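PDB 4ZM4: aminotransferase from Streptomyces pactum, which belongs to the class-III aminotransferase family of pyridoxal-phosphate-binding proteins and forms a two-chain assembly. Local coordinates for residues 48-53 with 59-64; 343-348 with 419-424; 116-121 with 301-306; 263-268 with 273-278; 84-89 with 317-322. The protein carries 1 engineered substitution. All blocks are in the same frame, centred on the assembly; numbering follows the deposited sequence.

Contact 1. Residues 48-53 with 59-64; sequences GGCLLR and EIIDLN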
# COMPACT_ATOMS: atom_id res chain seq x y z
N GLY B 48 23.28 -5.89 2.89
CA GLY B 48 23.99 -5.09 1.87
C GLY B 48 24.48 -5.97 0.74
O GLY B 48 24.98 -7.05 0.98
N GLY B 49 24.36 -5.50 -0.50
CA GLY B 49 24.79 -6.31 -1.64
C GLY B 49 23.81 -7.46 -1.77
O GLY B 49 22.62 -7.23 -1.86
N CYS B 50 24.31 -8.69 -1.79
CA CYS B 50 23.48 -9.86 -1.76
C CYS B 50 23.67 -10.60 -0.46
O CYS B 50 23.40 -11.80 -0.40
CB CYS B 50 23.80 -10.78 -2.94
SG CYS B 50 25.48 -11.44 -2.95
N LEU B 51 24.10 -9.90 0.58
CA LEU B 51 24.43 -10.53 1.85
C LEU B 51 23.50 -10.07 2.98
O LEU B 51 23.28 -8.87 3.15
CB LEU B 51 25.86 -10.23 2.25
CG LEU B 51 27.00 -10.82 1.41
CD1 LEU B 51 28.33 -10.39 1.98
CD2 LEU B 51 26.92 -12.34 1.36
N LEU B 52 22.95 -11.03 3.72
CA LEU B 52 22.22 -10.75 4.94
C LEU B 52 23.15 -10.95 6.12
O LEU B 52 24.02 -11.83 6.08
CB LEU B 52 21.05 -11.72 5.12
CG LEU B 52 20.01 -11.77 4.01
CD1 LEU B 52 19.08 -12.95 4.27
CD2 LEU B 52 19.23 -10.48 3.94
N ARG B 53 22.95 -10.17 7.18
CA ARG B 53 23.49 -10.60 8.45
C ARG B 53 22.41 -10.84 9.47
O ARG B 53 21.57 -10.00 9.73
CB ARG B 53 24.72 -9.90 9.01
CG ARG B 53 24.67 -8.44 9.35
CD ARG B 53 25.38 -8.21 10.73
NE ARG B 53 25.37 -6.81 11.11
CZ ARG B 53 26.04 -6.32 12.15
NH1 ARG B 53 26.83 -7.09 12.90
NH2 ARG B 53 25.94 -5.03 12.42
N GLU B 59 26.63 -14.71 8.16
CA GLU B 59 26.47 -14.12 6.83
C GLU B 59 25.77 -15.10 5.90
O GLU B 59 26.18 -16.25 5.80
CB GLU B 59 27.82 -13.77 6.19
CG GLU B 59 28.48 -12.51 6.72
CD GLU B 59 29.69 -12.08 5.90
OE1 GLU B 59 29.95 -12.66 4.81
OE2 GLU B 59 30.38 -11.14 6.34
N ILE B 60 24.74 -14.62 5.21
CA ILE B 60 23.97 -15.44 4.28
C ILE B 60 23.87 -14.77 2.93
O ILE B 60 23.44 -13.64 2.83
CB ILE B 60 22.54 -15.70 4.78
CG1 ILE B 60 22.58 -16.36 6.15
CG2 ILE B 60 21.84 -16.66 3.84
CD1 ILE B 60 22.39 -15.46 7.37
N ILE B 61 24.24 -15.51 1.89
CA ILE B 61 24.01 -15.09 0.53
C ILE B 61 22.55 -15.28 0.21
O ILE B 61 22.02 -16.39 0.32
CB ILE B 61 24.86 -15.90 -0.46
CG1 ILE B 61 26.35 -15.59 -0.25
CG2 ILE B 61 24.50 -15.55 -1.89
CD1 ILE B 61 27.27 -16.63 -0.88
N ASP B 62 21.88 -14.19 -0.17
CA ASP B 62 20.45 -14.18 -0.43
C ASP B 62 20.16 -14.35 -1.90
O ASP B 62 20.60 -13.54 -2.71
CB ASP B 62 19.88 -12.86 0.07
CG ASP B 62 18.35 -12.90 0.31
OD1 ASP B 62 17.70 -13.82 -0.19
OD2 ASP B 62 17.83 -12.01 0.99
N LEU B 63 19.45 -15.43 -2.27
CA LEU B 63 19.03 -15.63 -3.66
C LEU B 63 17.59 -15.14 -3.88
O LEU B 63 17.13 -15.03 -5.02
CB LEU B 63 19.15 -17.09 -4.07
CG LEU B 63 20.54 -17.70 -3.96
CD1 LEU B 63 20.48 -19.14 -4.39
CD2 LEU B 63 21.57 -16.94 -4.79
N ASN B 64 16.89 -14.84 -2.79
CA ASN B 64 15.52 -14.35 -2.83
C ASN B 64 15.44 -12.82 -2.97
O ASN B 64 14.58 -12.31 -3.65
CB ASN B 64 14.82 -14.79 -1.54
CG ASN B 64 13.33 -14.52 -1.56
OD1 ASN B 64 12.60 -15.06 -2.39
ND2 ASN B 64 12.87 -13.68 -0.63
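An antiparallel beta hairpin joins strand 51-54 to strand 59-62, and Leu52 and Ile60 are its hydrogen-bonded pair. Leu52 N reaches Ile60 O at 2.8 Å, and Ile60 N returns a bond to Leu52 O at 3.0 Å. Farther on, Asp62 N meets Cys50 O at 2.8 Å in an almost straight bond (176°), with Cys50 itself inside the type II' turn from Gly48 to Leu51. Leu51 and Ile61, a non-hydrogen-bonded pair, place their side chains on the face shared with Glu59, where Leu51 CD2 lies 3.7 Å from Ile61 CG1. On the other face Leu52 spreads its two methyls about one carboxylate oxygen, CD1 and CD2 each 3.6 Å from Asp62 OD2. That approach follows from the first torsion of Asp62 (chi1 -160°), which sets CG beside the carbonyl carbon. Asp62 OD1 accepts from Asn64 N at 2.9 Å in an Asx turn. Helix 429-444 covers Ile61, and Leu52 also packs on Leu95 of the second subunit. The hairpin is thus a worked case consistent with a buried carboxylate kept beside leucine methyls, its OD1 accepting from the backbone N-H groups of Asn64 and Met65 and its OD2 bonded to the Tyr74 hydroxyl.

Contact 2. Residues 343-348 with 419-424; sequences QYMEDT and EPWFLS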
# COMPACT_ATOMS: atom_id res chain seq x y z
N GLN B 343 22.78 -16.58 -16.77
CA GLN B 343 23.27 -17.72 -17.50
C GLN B 343 24.28 -18.44 -16.64
O GLN B 343 24.27 -19.68 -16.55
CB GLN B 343 23.90 -17.29 -18.83
CG GLN B 343 24.29 -18.46 -19.74
CD GLN B 343 23.09 -19.15 -20.35
OE1 GLN B 343 22.74 -20.26 -19.99
NE2 GLN B 343 22.44 -18.47 -21.29
N TYR B 344 25.19 -17.69 -16.05
CA TYR B 344 26.22 -18.31 -15.23
C TYR B 344 25.61 -19.03 -14.03
O TYR B 344 26.09 -20.10 -13.64
CB TYR B 344 27.27 -17.29 -14.79
CG TYR B 344 28.51 -17.93 -14.17
CD1 TYR B 344 29.31 -18.81 -14.91
CD2 TYR B 344 28.88 -17.67 -12.86
CE1 TYR B 344 30.43 -19.40 -14.37
CE2 TYR B 344 30.00 -18.23 -12.31
CZ TYR B 344 30.78 -19.10 -13.07
OH TYR B 344 31.91 -19.67 -12.51
N MET B 345 24.57 -18.46 -13.42
CA MET B 345 23.93 -19.13 -12.28
C MET B 345 23.26 -20.38 -12.79
O MET B 345 23.42 -21.44 -12.21
CB MET B 345 22.92 -18.23 -11.56
CG MET B 345 22.21 -18.94 -10.38
SD MET B 345 23.27 -19.22 -8.93
CE MET B 345 23.14 -17.60 -8.16
N GLU B 346 22.52 -20.25 -13.89
CA GLU B 346 21.87 -21.40 -14.49
C GLU B 346 22.86 -22.52 -14.79
O GLU B 346 22.65 -23.65 -14.35
CB GLU B 346 21.11 -21.02 -15.76
CG GLU B 346 20.48 -22.23 -16.45
CD GLU B 346 19.66 -21.87 -17.68
OE1 GLU B 346 19.59 -20.68 -18.08
OE2 GLU B 346 19.04 -22.80 -18.23
N ASP B 347 23.96 -22.22 -15.49
CA ASP B 347 24.94 -23.26 -15.86
C ASP B 347 25.55 -23.93 -14.62
O ASP B 347 25.65 -25.16 -14.54
CB ASP B 347 26.06 -22.71 -16.77
CG ASP B 347 25.54 -22.18 -18.13
OD1 ASP B 347 24.44 -22.58 -18.58
OD2 ASP B 347 26.25 -21.34 -18.73
N THR B 348 25.91 -23.12 -13.64
CA THR B 348 26.53 -23.59 -12.40
C THR B 348 25.63 -24.52 -11.62
O THR B 348 26.04 -25.60 -11.21
CB THR B 348 26.88 -22.41 -11.50
OG1 THR B 348 27.78 -21.54 -12.20
CG2 THR B 348 27.54 -22.88 -10.23
N GLU B 419 8.59 -20.80 -5.82
CA GLU B 419 8.93 -19.41 -5.60
C GLU B 419 10.29 -19.06 -6.23
O GLU B 419 11.29 -19.68 -5.93
CB GLU B 419 8.95 -19.10 -4.11
CG GLU B 419 7.58 -19.18 -3.46
CD GLU B 419 6.66 -18.07 -3.89
OE1 GLU B 419 7.12 -17.08 -4.50
OE2 GLU B 419 5.44 -18.20 -3.65
N PRO B 420 10.32 -18.05 -7.10
CA PRO B 420 11.53 -17.79 -7.86
C PRO B 420 12.71 -17.21 -7.04
O PRO B 420 12.51 -16.70 -5.93
CB PRO B 420 11.06 -16.80 -8.92
CG PRO B 420 9.93 -16.07 -8.29
CD PRO B 420 9.25 -17.07 -7.40
N TRP B 421 13.92 -17.37 -7.58
CA TRP B 421 15.12 -16.60 -7.19
C TRP B 421 15.14 -15.29 -7.97
O TRP B 421 14.77 -15.25 -9.17
CB TRP B 421 16.39 -17.37 -7.60
CG TRP B 421 16.61 -18.73 -6.97
CD1 TRP B 421 15.75 -19.42 -6.17
CD2 TRP B 421 17.76 -19.57 -7.14
NE1 TRP B 421 16.30 -20.62 -5.82
CE2 TRP B 421 17.54 -20.73 -6.39
CE3 TRP B 421 18.96 -19.44 -7.85
CZ2 TRP B 421 18.48 -21.76 -6.34
CZ3 TRP B 421 19.87 -20.46 -7.80
CH2 TRP B 421 19.64 -21.60 -7.04
N PHE B 422 15.63 -14.23 -7.35
CA PHE B 422 15.73 -12.90 -7.97
C PHE B 422 17.18 -12.40 -7.95
O PHE B 422 17.59 -11.68 -7.04
CB PHE B 422 14.86 -11.91 -7.20
CG PHE B 422 13.39 -12.18 -7.34
CD1 PHE B 422 12.73 -12.95 -6.41
CD2 PHE B 422 12.66 -11.65 -8.39
CE1 PHE B 422 11.37 -13.15 -6.51
CE2 PHE B 422 11.31 -11.87 -8.49
CZ PHE B 422 10.66 -12.62 -7.55
N LEU B 423 17.95 -12.75 -8.98
CA LEU B 423 19.39 -12.36 -9.01
C LEU B 423 19.57 -10.85 -9.25
O LEU B 423 18.65 -10.16 -9.69
CB LEU B 423 20.17 -13.18 -10.03
CG LEU B 423 19.93 -14.70 -10.00
CD1 LEU B 423 20.82 -15.38 -11.03
CD2 LEU B 423 20.18 -15.30 -8.63
N SER B 424 20.77 -10.37 -8.95
CA SER B 424 21.09 -8.95 -8.95
C SER B 424 22.51 -8.78 -9.42
O SER B 424 23.24 -9.76 -9.58
CB SER B 424 20.97 -8.38 -7.55
OG SER B 424 22.12 -8.68 -6.79
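Next to the Met345 side chain that meets Trp421 and Leu423, the carbonyl oxygen of Tyr344 is gripped by two donors of one residue. Thr348 N binds Tyr344 O at 3.0 Å as the regular helical bond, and Thr348 OG1 donates to the same oxygen at 2.6 Å; the two arrive from opposite faces of the carbonyl plane. This turn belongs to the long helix 334-355, and its contact with the end strand 421-422 of a small three-stranded antiparallel sheet illustrates the Met-aromatic motif.

Met345 starts with CG anti to the backbone N (chi1 178°) and then bends at both chi2 and chi3, so that its thioether curls between the indole and the leucine instead of running straight past them. The sulfur comes to the rim of Trp421, not over a face: SD is 5.1 Å from the centroid of the six-membered ring and 78° off the ring normal. Met345 CG lies in the indole plane at the same edge, and the two side chains cross at about a right angle. Phe413 also meets the Trp421 ring. Everything that touches here is buried, and Ile432 of helix 429-444 and Met369 of strand 368-373 pack on Met345 as well. At the N-terminal end of 419-424, away from the helix, Glu419 touches the bound P3B. Leu423 crosses the methionine obliquely and uses its two branches separately, with CD1 3.6 Å from Met345 CB and CD2 3.8 Å from Met345 CE.

Contact 3. Residues 116-121 with 301-306; sequences QVRFAN and ASNEAH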
# COMPACT_ATOMS: atom_id res chain seq x y z
N GLN B 116 0.86 7.78 -19.60
CA GLN B 116 0.41 8.39 -18.35
C GLN B 116 0.24 7.31 -17.29
O GLN B 116 -0.09 6.16 -17.60
CB GLN B 116 -0.93 9.09 -18.54
CG GLN B 116 -0.93 10.22 -19.52
CD GLN B 116 -2.30 10.89 -19.65
OE1 GLN B 116 -3.32 10.22 -19.90
NE2 GLN B 116 -2.33 12.21 -19.53
N VAL B 117 0.42 7.69 -16.03
CA VAL B 117 0.30 6.75 -14.92
C VAL B 117 -0.44 7.38 -13.76
O VAL B 117 -0.65 8.60 -13.73
CB VAL B 117 1.69 6.28 -14.40
CG1 VAL B 117 2.44 5.53 -15.45
CG2 VAL B 117 2.54 7.47 -13.93
N ARG B 118 -0.84 6.52 -12.82
CA ARG B 118 -1.12 6.94 -11.46
C ARG B 118 -0.34 6.04 -10.53
O ARG B 118 -0.06 4.89 -10.85
CB ARG B 118 -2.59 6.91 -11.16
CG ARG B 118 -3.35 8.07 -11.78
CD ARG B 118 -4.55 8.46 -10.95
NE ARG B 118 -5.43 9.40 -11.61
CZ ARG B 118 -6.51 9.94 -11.05
NH1 ARG B 118 -6.85 9.63 -9.79
NH2 ARG B 118 -7.24 10.82 -11.73
N PHE B 119 0.09 6.61 -9.41
CA PHE B 119 0.89 5.89 -8.44
C PHE B 119 0.04 5.36 -7.29
O PHE B 119 -1.05 5.88 -7.01
CB PHE B 119 1.99 6.78 -7.87
CG PHE B 119 3.04 7.13 -8.88
CD1 PHE B 119 4.05 6.22 -9.19
CD2 PHE B 119 3.00 8.34 -9.54
CE1 PHE B 119 4.99 6.51 -10.13
CE2 PHE B 119 3.94 8.63 -10.49
CZ PHE B 119 4.94 7.72 -10.79
N ALA B 120 0.59 4.33 -6.64
CA ALA B 120 -0.02 3.68 -5.51
C ALA B 120 1.11 3.26 -4.59
O ALA B 120 2.28 3.38 -4.95
CB ALA B 120 -0.83 2.45 -5.96
N ASN B 121 0.75 2.67 -3.45
CA ASN B 121 1.76 2.19 -2.49
C ASN B 121 2.18 0.76 -2.74
O ASN B 121 3.21 0.33 -2.24
CB ASN B 121 1.21 2.31 -1.07
CG ASN B 121 0.76 3.70 -0.76
OD1 ASN B 121 1.57 4.63 -0.70
ND2 ASN B 121 -0.56 3.88 -0.56
N ALA B 301 -7.80 10.84 -16.66
CA ALA B 301 -7.37 12.19 -17.09
C ALA B 301 -8.49 13.15 -16.81
O ALA B 301 -8.24 14.29 -16.47
CB ALA B 301 -7.00 12.21 -18.58
N SER B 302 -9.73 12.68 -16.94
CA SER B 302 -10.91 13.48 -16.66
C SER B 302 -11.31 13.44 -15.18
O SER B 302 -12.26 14.11 -14.78
CB SER B 302 -12.07 12.98 -17.51
OG SER B 302 -12.46 11.67 -17.12
N ASN B 303 -10.61 12.65 -14.37
CA ASN B 303 -10.92 12.43 -12.95
C ASN B 303 -12.36 11.94 -12.69
O ASN B 303 -12.96 12.20 -11.64
CB ASN B 303 -10.62 13.69 -12.13
CG ASN B 303 -10.17 13.36 -10.72
OD1 ASN B 303 -9.42 12.41 -10.49
ND2 ASN B 303 -10.63 14.14 -9.76
N GLU B 304 -12.89 11.20 -13.66
CA GLU B 304 -14.19 10.59 -13.55
C GLU B 304 -14.04 9.21 -12.87
O GLU B 304 -14.85 8.85 -12.02
CB GLU B 304 -14.83 10.45 -14.95
CG GLU B 304 -16.33 10.19 -14.93
CD GLU B 304 -16.95 10.16 -16.33
OE1 GLU B 304 -16.31 10.67 -17.29
OE2 GLU B 304 -18.08 9.62 -16.45
N ALA B 305 -13.02 8.46 -13.26
CA ALA B 305 -12.71 7.18 -12.60
C ALA B 305 -11.88 7.42 -11.33
O ALA B 305 -11.46 8.57 -11.03
CB ALA B 305 -11.95 6.24 -13.55
N HIS B 306 -11.68 6.35 -10.56
CA HIS B 306 -11.20 6.51 -9.21
C HIS B 306 -9.87 5.86 -8.96
O HIS B 306 -9.59 4.78 -9.43
CB HIS B 306 -12.20 5.90 -8.22
CG HIS B 306 -11.99 6.33 -6.82
ND1 HIS B 306 -11.30 5.58 -5.90
CD2 HIS B 306 -12.39 7.45 -6.17
CE1 HIS B 306 -11.30 6.20 -4.73
NE2 HIS B 306 -11.95 7.35 -4.88
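The tight half of this contact is one nearly straight bond: Arg118 NH2 donates to Asn303 OD1 at 3.0 Å with an angle of 167° at the hydrogen. Asn303 OD1 sits at the guanidinium edge, in its plane, while the amide plane is turned 31° from the guanidinium. An extended chain from CG to NE carries the arginine head across to the loop. There each of its nitrogens has a partner: NH2 also binds Leu300 O, NE binds Ala26 O of the second subunit, and NH1 binds Ser30 O and Ser32 OG of that subunit. Asn303 ND2 in turn reaches Ser32 O of the second subunit, so both flat groups belong to the dimer interface and their rotation is fixed from two chains.

The other half is loose. Gln116 comes no closer than 4.4 Å, from its OE1 to the exposed Ala301 CB, and Ser302 and Glu304 beyond it face solvent.

Asn303 takes positive phi as the C-prime residue of a Schellman motif, with Glu304 N bonded to Met299 O and Asn303 N to Leu300 O. This places the contact at the end of helix 298-301, beside strand 116-120, the outermost strand of the seven-stranded sheet within this chain, with Val117 hydrogen-bonded onward to the second subunit. Strand 288-292 pairs with that strand within the chain, and helix 98-110 packs against Val117 and Phe119.

Contact 4. Residues 263-268 with 273-278; sequences GAQERY and DLTVLS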
# COMPACT_ATOMS: atom_id res chain seq x y z
N GLY B 263 10.41 -4.14 -19.79
CA GLY B 263 9.66 -5.28 -19.30
C GLY B 263 9.39 -6.35 -20.33
O GLY B 263 10.00 -6.36 -21.40
N ALA B 264 8.42 -7.22 -20.01
CA ALA B 264 8.00 -8.26 -20.93
C ALA B 264 7.34 -7.71 -22.21
O ALA B 264 7.40 -8.31 -23.25
CB ALA B 264 7.06 -9.23 -20.21
N GLN B 265 6.62 -6.60 -22.06
CA GLN B 265 6.11 -5.80 -23.16
C GLN B 265 7.10 -5.69 -24.30
O GLN B 265 6.78 -5.97 -25.44
CB GLN B 265 5.93 -4.37 -22.64
CG GLN B 265 4.52 -3.91 -22.65
CD GLN B 265 4.35 -2.68 -21.79
OE1 GLN B 265 4.34 -1.56 -22.30
NE2 GLN B 265 4.14 -2.89 -20.49
N GLU B 266 8.31 -5.25 -23.95
CA GLU B 266 9.37 -4.99 -24.88
C GLU B 266 9.98 -6.29 -25.30
O GLU B 266 10.20 -6.54 -26.49
CB GLU B 266 10.45 -4.11 -24.21
CG GLU B 266 11.61 -3.66 -25.07
CD GLU B 266 12.52 -2.70 -24.33
OE1 GLU B 266 12.31 -1.45 -24.41
OE2 GLU B 266 13.45 -3.17 -23.64
N ARG B 267 10.29 -7.13 -24.32
CA ARG B 267 10.99 -8.38 -24.60
C ARG B 267 10.21 -9.22 -25.60
O ARG B 267 10.82 -9.81 -26.48
CB ARG B 267 11.21 -9.16 -23.32
CG ARG B 267 11.98 -10.44 -23.51
CD ARG B 267 12.34 -11.03 -22.15
NE ARG B 267 13.19 -12.20 -22.30
CZ ARG B 267 14.41 -12.34 -21.77
NH1 ARG B 267 14.97 -11.40 -21.02
NH2 ARG B 267 15.08 -13.47 -21.99
N TYR B 268 8.87 -9.27 -25.48
CA TYR B 268 8.08 -10.13 -26.33
C TYR B 268 7.33 -9.38 -27.42
O TYR B 268 6.60 -10.00 -28.20
CB TYR B 268 7.12 -10.98 -25.48
CG TYR B 268 7.82 -11.89 -24.48
CD1 TYR B 268 8.45 -13.06 -24.90
CD2 TYR B 268 7.84 -11.58 -23.11
CE1 TYR B 268 9.08 -13.90 -24.00
CE2 TYR B 268 8.47 -12.42 -22.19
CZ TYR B 268 9.12 -13.57 -22.65
OH TYR B 268 9.77 -14.42 -21.78
N ASP B 273 -3.05 -2.78 -22.95
CA ASP B 273 -3.80 -1.54 -22.75
C ASP B 273 -3.42 -0.85 -21.46
O ASP B 273 -3.28 0.36 -21.44
CB ASP B 273 -5.31 -1.83 -22.80
CG ASP B 273 -5.74 -2.40 -24.13
OD1 ASP B 273 -5.36 -1.79 -25.15
OD2 ASP B 273 -6.35 -3.50 -24.20
N LEU B 274 -3.27 -1.62 -20.39
CA LEU B 274 -2.81 -1.10 -19.11
C LEU B 274 -1.62 -1.94 -18.60
O LEU B 274 -1.49 -3.11 -18.98
CB LEU B 274 -3.93 -1.15 -18.09
CG LEU B 274 -5.14 -0.25 -18.35
CD1 LEU B 274 -6.27 -0.57 -17.36
CD2 LEU B 274 -4.75 1.22 -18.21
N THR B 275 -0.72 -1.32 -17.85
CA THR B 275 0.46 -1.99 -17.33
C THR B 275 0.54 -1.67 -15.86
O THR B 275 0.33 -0.52 -15.50
CB THR B 275 1.76 -1.51 -18.01
OG1 THR B 275 1.75 -1.90 -19.41
CG2 THR B 275 2.99 -2.11 -17.36
N VAL B 276 0.74 -2.66 -15.02
CA VAL B 276 0.98 -2.41 -13.60
C VAL B 276 2.47 -2.59 -13.30
O VAL B 276 3.09 -3.58 -13.74
CB VAL B 276 0.18 -3.38 -12.69
CG1 VAL B 276 0.30 -2.97 -11.23
CG2 VAL B 276 -1.28 -3.45 -13.11
N LEU B 277 3.03 -1.65 -12.53
CA LEU B 277 4.46 -1.65 -12.18
C LEU B 277 4.68 -1.48 -10.70
O LEU B 277 3.85 -0.85 -10.01
CB LEU B 277 5.16 -0.51 -12.91
CG LEU B 277 5.04 -0.47 -14.43
CD1 LEU B 277 5.49 0.90 -14.94
CD2 LEU B 277 5.83 -1.57 -15.08
N SER B 278 5.80 -2.02 -10.20
CA SER B 278 6.24 -1.83 -8.81
C SER B 278 7.69 -2.36 -8.68
O SER B 278 8.41 -2.41 -9.66
CB SER B 278 5.30 -2.55 -7.84
OG SER B 278 5.60 -2.27 -6.49
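An extended chain beyond CG (chi2 164°), rising from an unusual first torsion of -117°, carries the amide of Gln265 from its helix to Thr275. On the strand, Thr275 holds OG1 anti to its carbonyl carbon (chi1 -66°), which turns both of its branches to the incoming amide. Gln265 NE2 ends 2.8 Å from Thr275 OG1, a close polar approach, and 3.4 Å from Thr275 CG2, so the nitrogen lies against the hydroxyl and the methyl together.

The pair joins helix 263-267 to strand 274-277 within a beta-alpha-beta unit that begins with strand 247-251. Both residues are buried, and the contact is small, at 72 Å² summed over both sides. Glu252 accepts from Ala264 N and Gln265 N with its two carboxylate oxygens. In the sheet, strand 274-277 lies between 247-251, parallel to it, and 288-292, antiparallel to it, and the Thr275 side chain is about 11 Å from the bound P3B.

At the other end of the amide, Gln265 OE1 accepts from Gly113 N. That bond is consistent with the modelled amide orientation, which presents NE2 to the threonine, and it would probably disfavour a flip of the buried group.

Contact 5. Residues 84-89 with 317-322; sequences ADQFAK and ALRAVV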
# COMPACT_ATOMS: atom_id res chain seq x y z
N ALA B 84 17.01 9.76 0.97
CA ALA B 84 17.38 10.50 2.19
C ALA B 84 17.40 12.01 1.99
O ALA B 84 16.99 12.78 2.86
CB ALA B 84 18.73 10.03 2.70
N ASP B 85 17.88 12.46 0.84
CA ASP B 85 17.81 13.87 0.51
C ASP B 85 16.37 14.39 0.47
O ASP B 85 16.10 15.51 0.88
CB ASP B 85 18.47 14.11 -0.84
CG ASP B 85 18.53 15.58 -1.20
OD1 ASP B 85 19.06 16.33 -0.38
OD2 ASP B 85 18.05 15.98 -2.28
N GLN B 86 15.46 13.58 -0.04
CA GLN B 86 14.06 13.94 -0.09
C GLN B 86 13.42 14.06 1.28
O GLN B 86 12.56 14.91 1.49
CB GLN B 86 13.25 12.95 -0.94
CG GLN B 86 11.96 13.54 -1.47
CD GLN B 86 12.23 14.84 -2.20
OE1 GLN B 86 13.04 14.88 -3.11
NE2 GLN B 86 11.55 15.91 -1.80
N PHE B 87 13.86 13.21 2.21
CA PHE B 87 13.42 13.31 3.61
C PHE B 87 13.80 14.66 4.22
O PHE B 87 13.09 15.20 5.05
CB PHE B 87 13.94 12.14 4.45
CG PHE B 87 13.06 10.92 4.37
CD1 PHE B 87 11.94 10.81 5.19
CD2 PHE B 87 13.30 9.93 3.45
CE1 PHE B 87 11.11 9.71 5.09
CE2 PHE B 87 12.49 8.82 3.36
CZ PHE B 87 11.39 8.72 4.16
N ALA B 88 14.93 15.22 3.78
CA ALA B 88 15.38 16.50 4.29
C ALA B 88 14.65 17.65 3.63
O ALA B 88 14.65 18.76 4.18
CB ALA B 88 16.88 16.63 4.09
N LYS B 89 14.00 17.40 2.48
CA LYS B 89 13.34 18.47 1.71
C LYS B 89 11.82 18.41 1.66
O LYS B 89 11.18 19.19 0.93
CB LYS B 89 13.87 18.47 0.27
CG LYS B 89 15.33 18.87 0.15
CD LYS B 89 15.79 18.77 -1.29
CE LYS B 89 17.30 19.05 -1.41
NZ LYS B 89 17.83 18.61 -2.74
N ALA B 317 8.72 8.44 -2.33
CA ALA B 317 8.48 7.35 -3.29
C ALA B 317 8.85 7.74 -4.72
O ALA B 317 9.53 6.98 -5.42
CB ALA B 317 7.01 6.90 -3.26
N LEU B 318 8.44 8.92 -5.16
CA LEU B 318 8.76 9.37 -6.51
C LEU B 318 10.24 9.78 -6.68
O LEU B 318 10.83 9.58 -7.75
CB LEU B 318 7.81 10.48 -6.97
CG LEU B 318 6.34 10.03 -6.98
CD1 LEU B 318 5.49 11.01 -7.78
CD2 LEU B 318 6.15 8.62 -7.53
N ARG B 319 10.88 10.24 -5.62
CA ARG B 319 12.34 10.40 -5.66
C ARG B 319 13.02 9.04 -5.91
O ARG B 319 13.99 8.93 -6.69
CB ARG B 319 12.85 11.05 -4.37
CG ARG B 319 14.30 11.52 -4.41
CD ARG B 319 14.51 12.69 -5.37
NE ARG B 319 15.92 13.04 -5.45
CZ ARG B 319 16.54 13.86 -4.62
NH1 ARG B 319 15.90 14.48 -3.64
NH2 ARG B 319 17.83 14.07 -4.76
N ALA B 320 12.53 7.99 -5.24
CA ALA B 320 13.09 6.66 -5.44
C ALA B 320 12.89 6.20 -6.90
O ALA B 320 13.78 5.59 -7.47
CB ALA B 320 12.47 5.67 -4.46
N VAL B 321 11.73 6.48 -7.49
CA VAL B 321 11.47 6.08 -8.86
C VAL B 321 12.44 6.82 -9.77
O VAL B 321 13.05 6.21 -10.65
CB VAL B 321 10.00 6.33 -9.30
CG1 VAL B 321 9.80 6.14 -10.79
CG2 VAL B 321 9.04 5.41 -8.55
N VAL B 322 12.59 8.11 -9.54
CA VAL B 322 13.49 8.95 -10.36
C VAL B 322 14.95 8.49 -10.28
O VAL B 322 15.63 8.36 -11.29
CB VAL B 322 13.37 10.43 -9.96
CG1 VAL B 322 14.54 11.26 -10.51
CG2 VAL B 322 12.02 10.99 -10.43
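Arg319 meets Asp85 end-on, with the two flat groups at a right angle: the carboxylate and guanidinium planes are 90° apart. Both terminal nitrogens close on a single oxygen, NH1 at 3.0 Å and NH2 at 3.1 Å from Asp85 OD2, which lies in the guanidinium plane and is approached on its anti side, somewhat out of the carboxylate plane. The syn lone pair of that oxygen goes to Lys89 NZ, 2.7 Å from Asp85 OD2, four residues further along the chain.

Gln86 takes the neighbouring edge. Its amide plane stands 68° from the guanidinium, and its OE1 accepts from Arg319 NH1 at 2.9 Å. The same OE1 is 3.5 Å from Arg319 CD, and Gln86 CB packs on Arg319 CG at 3.9 Å. The first torsion of Arg319 (chi1 -168°) swings CG away from its own N, and a bend at chi2 folds the chain across Gln86 before its head reaches Asp85.

The network ties helix 77-89 to helix 315-329, with Leu99 of helix 98-110 packing against both Gln86 and Arg319. Ala84, on another side of the first helix, packs against Ala84 of the second subunit.

One oxygen, OD2, thus accepts three hydrogen bonds from two cations. Such a setting would be expected to favour the ionised carboxylate, while Arg319 NH1, shared between Asp85 and Gln86, sets the turn of the guanidinium.

In the fold
From the N terminus, contact 1 closes first, as a short local hairpin. Contact 5 then opens at 84-89, contact 3 opens at 116-121, and contact 4 opens and closes within both, between helix 263-267 and strand 274-277. Contact 3 shuts at 301-306 and contact 5 at 317-322, three levels of nesting with no crossing. Contact 2 follows in series, tying helix 334-355 to the strand 421-422 sheet. It returns to the hairpin of contact 1, where Leu63 O and Phe422 N are probably hydrogen-bonded. Contacts 3 and 4 share the seven-stranded sheet; Phe119 and Leu318 bring contacts 3 and 5 together, and both touch the second subunit.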